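PDB 2B4W: hypothetical protein, conserved from Leishmania major, which is of unknown function but belongs to the DUF1861 family, in the same clan as the beta-fructosidases, and is probably a carbohydrate-active or carbohydrate-binding beta-propeller. Local coordinates for residues A[35-40]-A[84-89]; A[267-272]-A[277-282]. All blocks are in the same frame, centred on the assembly; numbering follows the deposited sequence.

Interaction 1. Residues A[35-40]-A[84-89]; sequences VPFSYK and PYIAKI
Val35 and Ile86 meet where the two backbones come nearest, with 6.9 Å between Val35 CA and Tyr85 CA, and segments 35-40 and 84-89 share no direct hydrogen bond. This is a junction between sheets, consistent with two neighbouring blades of a beta-propeller: 84-89 is an edge strand of a four-stranded antiparallel sheet, and strand 37-39 belongs to another sheet, where it pairs with strand 42-50. Ile86 carries the contact. Its CB points at segment 35-40, CG1 sits between the backbone N and the carbonyl carbon (chi1 56°), and the chain then runs straight on (chi2 173°), carrying CD1 farther across. Two residues meet it, each crossing it at about a right angle. Ile86 CG1 lies 3.6 Å from Val35 CG1. The outer methyl, Ile86 CD1, reaches the root of the phenylalanine, 3.5 Å from Phe37 CB, and also touches the near ring carbon, Phe37 CD1, at 3.6 Å. The Phe37 ring itself is packed against the rings of Tyr46 and His44, with planes about 20° apart in each case, while Met93 adds cover beside both Phe37 and Ile86. All of these apolar contacts are buried, and the two backbones are linked by one bound water, which accepts from Val35 N at 2.9 Å and from Ile86 N at 2.8 Å.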
ATOM      1  N   VAL A  35      -3.814  -1.157  -3.588  1.00 20.01           N
ATOM      2  CA  VAL A  35      -3.593  -2.359  -4.427  1.00 14.31           C
ATOM      3  C   VAL A  35      -4.776  -2.513  -5.341  1.00 16.27           C
ATOM      4  O   VAL A  35      -5.908  -2.130  -4.986  1.00 19.88           O
ATOM      5  CB  VAL A  35      -3.407  -3.604  -3.547  1.00 18.60           C
ATOM      6  CG1 VAL A  35      -4.684  -3.866  -2.779  1.00 23.30           C
ATOM      7  CG2 VAL A  35      -3.052  -4.794  -4.405  1.00 24.87           C
ATOM      8  N   PRO A  36      -4.681  -3.026  -6.557  1.00 17.55           N
ATOM      9  CA  PRO A  36      -5.932  -3.296  -7.274  1.00 15.98           C
ATOM     10  C   PRO A  36      -6.843  -4.277  -6.551  1.00 18.23           C
ATOM     11  O   PRO A  36      -6.422  -5.026  -5.672  1.00 22.47           O
ATOM     12  CB  PRO A  36      -5.429  -3.925  -8.591  1.00 18.87           C
ATOM     13  CG  PRO A  36      -4.096  -3.247  -8.755  1.00 15.67           C
ATOM     14  CD  PRO A  36      -3.501  -3.349  -7.368  1.00 20.71           C
ATOM     15  N   PHE A  37      -8.122  -4.297  -6.944  1.00 17.20           N
ATOM     16  CA  PHE A  37      -9.100  -5.182  -6.303  1.00 14.01           C
ATOM     17  C   PHE A  37     -10.145  -5.494  -7.367  1.00 24.90           C
ATOM     18  O   PHE A  37     -10.022  -4.920  -8.452  1.00 20.18           O
ATOM     19  CB  PHE A  37      -9.777  -4.581  -5.075  1.00 16.85           C
ATOM     20  CG  PHE A  37     -10.560  -3.297  -5.338  1.00 18.79           C
ATOM     21  CD1 PHE A  37      -9.933  -2.061  -5.428  1.00 16.19           C
ATOM     22  CD2 PHE A  37     -11.928  -3.336  -5.494  1.00 20.76           C
ATOM     23  CE1 PHE A  37     -10.673  -0.910  -5.663  1.00 13.68           C
ATOM     24  CE2 PHE A  37     -12.684  -2.207  -5.720  1.00 21.87           C
ATOM     25  CZ  PHE A  37     -12.049  -0.975  -5.800  1.00 19.23           C
ATOM     26  N   SER A  38     -11.118  -6.342  -7.082  1.00 22.21           N
ATOM     27  CA  SER A  38     -12.178  -6.576  -8.076  1.00 23.29           C
ATOM     28  C   SER A  38     -13.550  -6.343  -7.470  1.00 22.25           C
ATOM     29  O   SER A  38     -13.772  -6.594  -6.283  1.00 22.50           O
ATOM     30  CB  SER A  38     -12.057  -8.005  -8.633  1.00 29.08           C
ATOM     31  OG  SER A  38     -13.228  -8.735  -8.336  1.00 45.20           O
ATOM     32  N   TYR A  39     -14.479  -5.855  -8.276  1.00 16.58           N
ATOM     33  CA  TYR A  39     -15.837  -5.574  -7.845  1.00 18.81           C
ATOM     34  C   TYR A  39     -16.729  -5.605  -9.083  1.00 18.54           C
ATOM     35  O   TYR A  39     -16.288  -5.146 -10.137  1.00 24.41           O
ATOM     36  CB  TYR A  39     -15.868  -4.242  -7.124  1.00 21.94           C
ATOM     37  CG  TYR A  39     -17.167  -3.775  -6.532  1.00 24.32           C
ATOM     38  CD1 TYR A  39     -17.771  -4.484  -5.502  1.00 27.10           C
ATOM     39  CD2 TYR A  39     -17.797  -2.616  -6.988  1.00 22.50           C
ATOM     40  CE1 TYR A  39     -18.969  -4.076  -4.929  1.00 23.96           C
ATOM     41  CE2 TYR A  39     -18.988  -2.207  -6.429  1.00 30.79           C
ATOM     42  CZ  TYR A  39     -19.568  -2.934  -5.408  1.00 31.11           C
ATOM     43  OH  TYR A  39     -20.753  -2.516  -4.857  1.00 28.27           O
ATOM     44  N   LYS A  40     -17.917  -6.172  -8.950  1.00 27.62           N
ATOM     45  CA  LYS A  40     -18.904  -6.228 -10.030  1.00 31.12           C
ATOM     46  C   LYS A  40     -18.287  -6.679 -11.354  1.00 40.41           C
ATOM     47  O   LYS A  40     -18.608  -6.203 -12.451  1.00 34.03           O
ATOM     48  CB  LYS A  40     -19.601  -4.876 -10.211  1.00 35.43           C
ATOM     49  CG  LYS A  40     -20.772  -4.566  -9.292  1.00 40.36           C
ATOM     50  CD  LYS A  40     -21.256  -3.126  -9.448  1.00 43.09           C
ATOM     51  CE  LYS A  40     -22.549  -2.863  -8.698  1.00 45.01           C
ATOM     52  NZ  LYS A  40     -22.749  -1.457  -8.260  1.00 47.49           N
ATOM     53  N   PRO A  84      -4.471   6.262  -0.878  1.00 19.75           N
ATOM     54  CA  PRO A  84      -5.555   5.343  -0.490  1.00 24.35           C
ATOM     55  C   PRO A  84      -5.047   3.906  -0.318  1.00 19.95           C
ATOM     56  O   PRO A  84      -3.992   3.528  -0.817  1.00 17.48           O
ATOM     57  CB  PRO A  84      -6.527   5.452  -1.646  1.00 19.34           C
ATOM     58  CG  PRO A  84      -5.727   5.941  -2.798  1.00  9.58           C
ATOM     59  CD  PRO A  84      -4.557   6.708  -2.280  1.00 14.04           C
ATOM     60  N   TYR A  85      -5.778   3.090   0.430  1.00 18.94           N
ATOM     61  CA  TYR A  85      -5.388   1.731   0.792  1.00 19.10           C
ATOM     62  C   TYR A  85      -6.599   0.909   1.228  1.00 16.51           C
ATOM     63  O   TYR A  85      -7.554   1.421   1.799  1.00 22.11           O
ATOM     64  CB  TYR A  85      -4.337   1.644   1.886  1.00 19.88           C
ATOM     65  CG  TYR A  85      -4.598   2.297   3.209  1.00 23.90           C
ATOM     66  CD1 TYR A  85      -4.328   3.661   3.336  1.00 23.78           C
ATOM     67  CD2 TYR A  85      -5.090   1.610   4.312  1.00 17.31           C
ATOM     68  CE1 TYR A  85      -4.552   4.299   4.544  1.00 24.20           C
ATOM     69  CE2 TYR A  85      -5.316   2.253   5.515  1.00 15.61           C
ATOM     70  CZ  TYR A  85      -5.041   3.601   5.621  1.00 26.30           C
ATOM     71  OH  TYR A  85      -5.246   4.292   6.791  1.00 29.91           O
ATOM     72  N   ILE A  86      -6.522  -0.393   0.939  1.00 17.44           N
ATOM     73  CA  ILE A  86      -7.691  -1.231   1.162  1.00 17.06           C
ATOM     74  C   ILE A  86      -7.317  -2.538   1.860  1.00 17.08           C
ATOM     75  O   ILE A  86      -6.179  -2.986   1.873  1.00 20.13           O
ATOM     76  CB  ILE A  86      -8.446  -1.628  -0.126  1.00 16.32           C
ATOM     77  CG1 ILE A  86      -7.556  -2.327  -1.168  1.00 25.26           C
ATOM     78  CG2 ILE A  86      -9.191  -0.466  -0.748  1.00 13.53           C
ATOM     79  CD1 ILE A  86      -8.369  -2.861  -2.343  1.00 25.35           C
ATOM     80  N   ALA A  87      -8.367  -3.122   2.430  1.00 18.58           N
ATOM     81  CA  ALA A  87      -8.278  -4.441   3.040  1.00 13.88           C
ATOM     82  C   ALA A  87      -9.665  -5.064   3.021  1.00 17.64           C
ATOM     83  O   ALA A  87     -10.652  -4.338   2.925  1.00 16.69           O
ATOM     84  CB  ALA A  87      -7.700  -4.397   4.431  1.00 15.68           C
ATOM     85  N   LYS A  88      -9.692  -6.394   3.079  1.00 17.40           N
ATOM     86  CA  LYS A  88     -10.943  -7.126   3.241  1.00 15.43           C
ATOM     87  C   LYS A  88     -10.985  -7.743   4.636  1.00 14.95           C
ATOM     88  O   LYS A  88     -10.123  -8.521   5.027  1.00 18.83           O
ATOM     89  CB  LYS A  88     -11.126  -8.181   2.161  1.00 17.27           C
ATOM     90  CG  LYS A  88     -12.393  -9.004   2.163  1.00 18.01           C
ATOM     91  CD  LYS A  88     -12.314 -10.159   1.144  1.00 18.11           C
ATOM     92  CE  LYS A  88     -11.937 -11.448   1.833  1.00 38.40           C
ATOM     93  NZ  LYS A  88     -11.656 -12.568   0.877  1.00 54.13           N
ATOM     94  N   ILE A  89     -12.020  -7.343   5.378  1.00 14.22           N
ATOM     95  CA  ILE A  89     -12.276  -7.955   6.686  1.00 16.81           C
ATOM     96  C   ILE A  89     -13.747  -8.355   6.724  1.00 18.21           C
ATOM     97  O   ILE A  89     -14.652  -7.571   6.427  1.00 19.19           O
ATOM     98  CB  ILE A  89     -11.832  -7.060   7.842  1.00 27.78           C
ATOM     99  CG1 ILE A  89     -10.350  -6.664   7.747  1.00 34.18           C
ATOM    100  CG2 ILE A  89     -12.063  -7.701   9.202  1.00 22.10           C
ATOM    101  CD1 ILE A  89     -10.101  -5.434   6.912  1.00 66.19           C
TER
HETATM  102  O   HOH W   1      -4.320  -1.021  -0.717  1.00 15.58           O

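Interaction 2. Residues A[267-272]-A[277-282]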
ATOM      1  N   SER A 267       2.216  -0.133  -3.461  1.00 22.00           N
ATOM      2  CA  SER A 267       0.753  -0.168  -3.427  1.00 19.19           C
ATOM      3  C   SER A 267       0.263  -1.527  -2.923  1.00 17.03           C
ATOM      4  O   SER A 267      -0.468  -1.622  -1.948  1.00 15.48           O
ATOM      5  CB  SER A 267       0.176   0.140  -4.803  1.00 23.35           C
ATOM      6  OG  SER A 267       0.616   1.409  -5.254  1.00 24.69           O
ATOM      7  N   GLY A 268       0.716  -2.585  -3.592  1.00 23.58           N
ATOM      8  CA  GLY A 268       0.531  -3.962  -3.132  1.00 18.58           C
ATOM      9  C   GLY A 268       0.851  -4.964  -4.223  1.00 20.41           C
ATOM     10  O   GLY A 268       1.194  -4.621  -5.367  1.00 20.04           O
ATOM     11  N   ILE A 269       0.723  -6.255  -3.920  1.00 20.54           N
ATOM     12  CA  ILE A 269       0.904  -7.263  -4.952  1.00 16.30           C
ATOM     13  C   ILE A 269      -0.400  -7.964  -5.328  1.00 20.47           C
ATOM     14  O   ILE A 269      -1.358  -8.045  -4.561  1.00 17.77           O
ATOM     15  CB  ILE A 269       1.893  -8.373  -4.537  1.00 17.86           C
ATOM     16  CG1 ILE A 269       1.402  -9.043  -3.278  1.00  8.29           C
ATOM     17  CG2 ILE A 269       3.315  -7.830  -4.470  1.00 27.07           C
ATOM     18  CD1 ILE A 269       2.186 -10.247  -2.773  1.00 19.29           C
ATOM     19  N   VAL A 270      -0.398  -8.476  -6.557  1.00 19.26           N
ATOM     20  CA  VAL A 270      -1.506  -9.300  -7.031  1.00 20.58           C
ATOM     21  C   VAL A 270      -0.958 -10.668  -7.445  1.00 29.37           C
ATOM     22  O   VAL A 270      -0.025 -10.724  -8.244  1.00 18.49           O
ATOM     23  CB  VAL A 270      -2.237  -8.647  -8.208  1.00 19.87           C
ATOM     24  CG1 VAL A 270      -3.308  -9.563  -8.772  1.00 12.00           C
ATOM     25  CG2 VAL A 270      -2.874  -7.314  -7.806  1.00 25.81           C
HETATM   26  N   MSE A 271      -1.513 -11.748  -6.922  1.00 16.53           N
HETATM   27  CA  MSE A 271      -1.118 -13.103  -7.293  1.00 18.65           C
HETATM   28  C   MSE A 271      -1.442 -13.404  -8.745  1.00 17.26           C
HETATM   29  O   MSE A 271      -2.536 -13.189  -9.260  1.00 22.22           O
HETATM   30  CB  MSE A 271      -1.820 -14.089  -6.368  1.00 25.98           C
HETATM   31  CG  MSE A 271      -1.118 -15.339  -5.915  1.00 38.50           C
HETATM   32 SE   MSE A 271       0.714 -15.102  -5.352  1.00 21.28          SE
HETATM   33  CE  MSE A 271       1.284 -16.284  -6.762  1.00 23.20           C
ATOM     34  N   ARG A 272      -0.471 -13.948  -9.474  1.00 21.52           N
ATOM     35  CA  ARG A 272      -0.723 -14.299 -10.869  1.00 27.54           C
ATOM     36  C   ARG A 272      -0.891 -15.810 -11.007  1.00 30.02           C
ATOM     37  O   ARG A 272      -0.431 -16.522 -10.115  1.00 22.28           O
ATOM     38  CB  ARG A 272       0.439 -13.865 -11.761  1.00 24.68           C
ATOM     39  CG  ARG A 272       0.650 -12.355 -11.800  1.00 25.97           C
ATOM     40  CD  ARG A 272       2.014 -12.020 -12.390  1.00 32.24           C
ATOM     41  NE  ARG A 272       2.168 -12.617 -13.705  1.00 32.26           N
ATOM     42  CZ  ARG A 272       2.017 -12.084 -14.901  1.00 26.18           C
ATOM     43  NH1 ARG A 272       1.690 -10.816 -15.084  1.00 25.26           N
ATOM     44  NH2 ARG A 272       2.219 -12.872 -15.956  1.00 28.48           N
ATOM     45  N   VAL A 277       4.070 -12.646  -9.109  1.00 22.33           N
ATOM     46  CA  VAL A 277       3.167 -11.594  -8.659  1.00 24.19           C
ATOM     47  C   VAL A 277       3.352 -10.308  -9.458  1.00 22.53           C
ATOM     48  O   VAL A 277       4.439  -9.962  -9.930  1.00 19.89           O
ATOM     49  CB  VAL A 277       3.311 -11.298  -7.160  1.00 23.15           C
ATOM     50  CG1 VAL A 277       3.076 -12.566  -6.341  1.00 15.49           C
ATOM     51  CG2 VAL A 277       4.666 -10.670  -6.852  1.00 25.35           C
ATOM     52  N   ASP A 278       2.254  -9.563  -9.603  1.00 22.58           N
ATOM     53  CA  ASP A 278       2.375  -8.193 -10.079  1.00 17.38           C
ATOM     54  C   ASP A 278       2.430  -7.262  -8.859  1.00 18.58           C
ATOM     55  O   ASP A 278       1.515  -7.216  -8.040  1.00 19.59           O
ATOM     56  CB  ASP A 278       1.234  -7.751 -10.981  1.00 12.21           C
ATOM     57  CG  ASP A 278       1.181  -8.423 -12.328  1.00 18.93           C
ATOM     58  OD1 ASP A 278       2.256  -8.571 -12.955  1.00 20.98           O
ATOM     59  OD2 ASP A 278       0.055  -8.763 -12.763  1.00 21.15           O
ATOM     60  N   LEU A 279       3.522  -6.531  -8.777  1.00 21.28           N
ATOM     61  CA  LEU A 279       3.733  -5.437  -7.865  1.00 19.30           C
ATOM     62  C   LEU A 279       3.335  -4.099  -8.492  1.00 19.00           C
ATOM     63  O   LEU A 279       3.890  -3.688  -9.510  1.00 24.11           O
ATOM     64  CB  LEU A 279       5.212  -5.410  -7.486  1.00 19.32           C
ATOM     65  CG  LEU A 279       5.652  -4.333  -6.503  1.00 18.28           C
ATOM     66  CD1 LEU A 279       4.872  -4.457  -5.197  1.00 18.49           C
ATOM     67  CD2 LEU A 279       7.146  -4.458  -6.252  1.00 20.33           C
ATOM     68  N   TYR A 280       2.389  -3.444  -7.854  1.00 16.33           N
ATOM     69  CA  TYR A 280       1.912  -2.097  -8.120  1.00 14.37           C
ATOM     70  C   TYR A 280       2.548  -1.137  -7.130  1.00 18.90           C
ATOM     71  O   TYR A 280       2.642  -1.393  -5.921  1.00 17.75           O
ATOM     72  CB  TYR A 280       0.390  -2.059  -8.033  1.00 15.88           C
ATOM     73  CG  TYR A 280      -0.294  -2.862  -9.119  1.00 22.90           C
ATOM     74  CD1 TYR A 280      -0.434  -4.240  -9.075  1.00 15.62           C
ATOM     75  CD2 TYR A 280      -0.802  -2.191 -10.223  1.00 18.83           C
ATOM     76  CE1 TYR A 280      -1.067  -4.935 -10.099  1.00 16.56           C
ATOM     77  CE2 TYR A 280      -1.429  -2.872 -11.234  1.00 26.52           C
ATOM     78  CZ  TYR A 280      -1.565  -4.244 -11.175  1.00 21.53           C
ATOM     79  OH  TYR A 280      -2.199  -4.860 -12.226  1.00 20.35           O
ATOM     80  N   SER A 281       3.018  -0.013  -7.682  1.00 16.63           N
ATOM     81  CA  SER A 281       3.712   0.954  -6.859  1.00 19.51           C
ATOM     82  C   SER A 281       3.517   2.380  -7.358  1.00 25.92           C
ATOM     83  O   SER A 281       3.398   2.584  -8.563  1.00 23.91           O
ATOM     84  CB  SER A 281       5.217   0.683  -6.868  1.00 18.05           C
ATOM     85  OG  SER A 281       5.886   1.370  -5.816  1.00 25.33           O
ATOM     86  N   GLY A 282       3.512   3.301  -6.391  1.00 24.28           N
ATOM     87  CA  GLY A 282       3.669   4.707  -6.762  1.00 25.79           C
ATOM     88  C   GLY A 282       5.123   4.868  -7.213  1.00 19.91           C
ATOM     89  O   GLY A 282       6.004   4.226  -6.647  1.00 30.31           O
TER
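Arg272 and Asp278 stand nearly perpendicular near the turn of this antiparallel beta hairpin, guanidinium and carboxylate planes 83° apart. A bend at chi3 (56°) brings Arg272 NH1 back to Asp278 OD1 at 3.1 Å, meeting the syn side of that oxygen a little out of both planes. On the same face of the sheet, Val270 and Tyr280 follow: Val270 CG2 comes obliquely to the ring, 3.8 Å from Tyr280 CE1, while Gly268 O lies at the ring's edge. The other face is apolar. There Ile269 lies slantwise between two neighbours, its CG2 touching Leu279 CD1 at 3.8 Å and Val277 CG2 at 3.9 Å. Val277 turns its other methyl, CG1, to the selenium of Met271 (selenomethionine, atom SE), 3.6 Å away. Val270 and Asp278 form a hydrogen-bonded pair, and farther on the regular pattern breaks at a classic beta bulge: Ser267 N, at 2.8 Å, and Gly268 N both donate to Tyr280 O from the same face of its carbonyl plane. Ser267 OG turns to Glu288 and Cys33 O. Arg272 is shared with Asp274, and Asp278 OD1 also takes Arg290 and Thr292 OG1, so two arginines and a hydroxyl converge on one buried carboxylate oxygen, a setting that would probably stabilise its negative charge.

In the fold
Along the chain the two contacts come in series: interaction 1 joins segments 35-40 and 84-89, and the hairpin of interaction 2 follows far later, at 267-272 and 277-282. In space their centres are about 12 Å apart. Strand 37-39 and the hairpin are counted in one large mixed sheet, whereas 84-89 starts a separate sheet, so early and late parts of the chain meet in the interior, consistent with the closed ring of a beta-propeller. They touch directly: Pro36 CD packs 3.6 Å from Tyr280 CD1, and Val35 CG2 lies 3.7 Å from Ile269 O. Val35 thus touches Ile86 through CG1 and the bulged hairpin strand through CB and CG2.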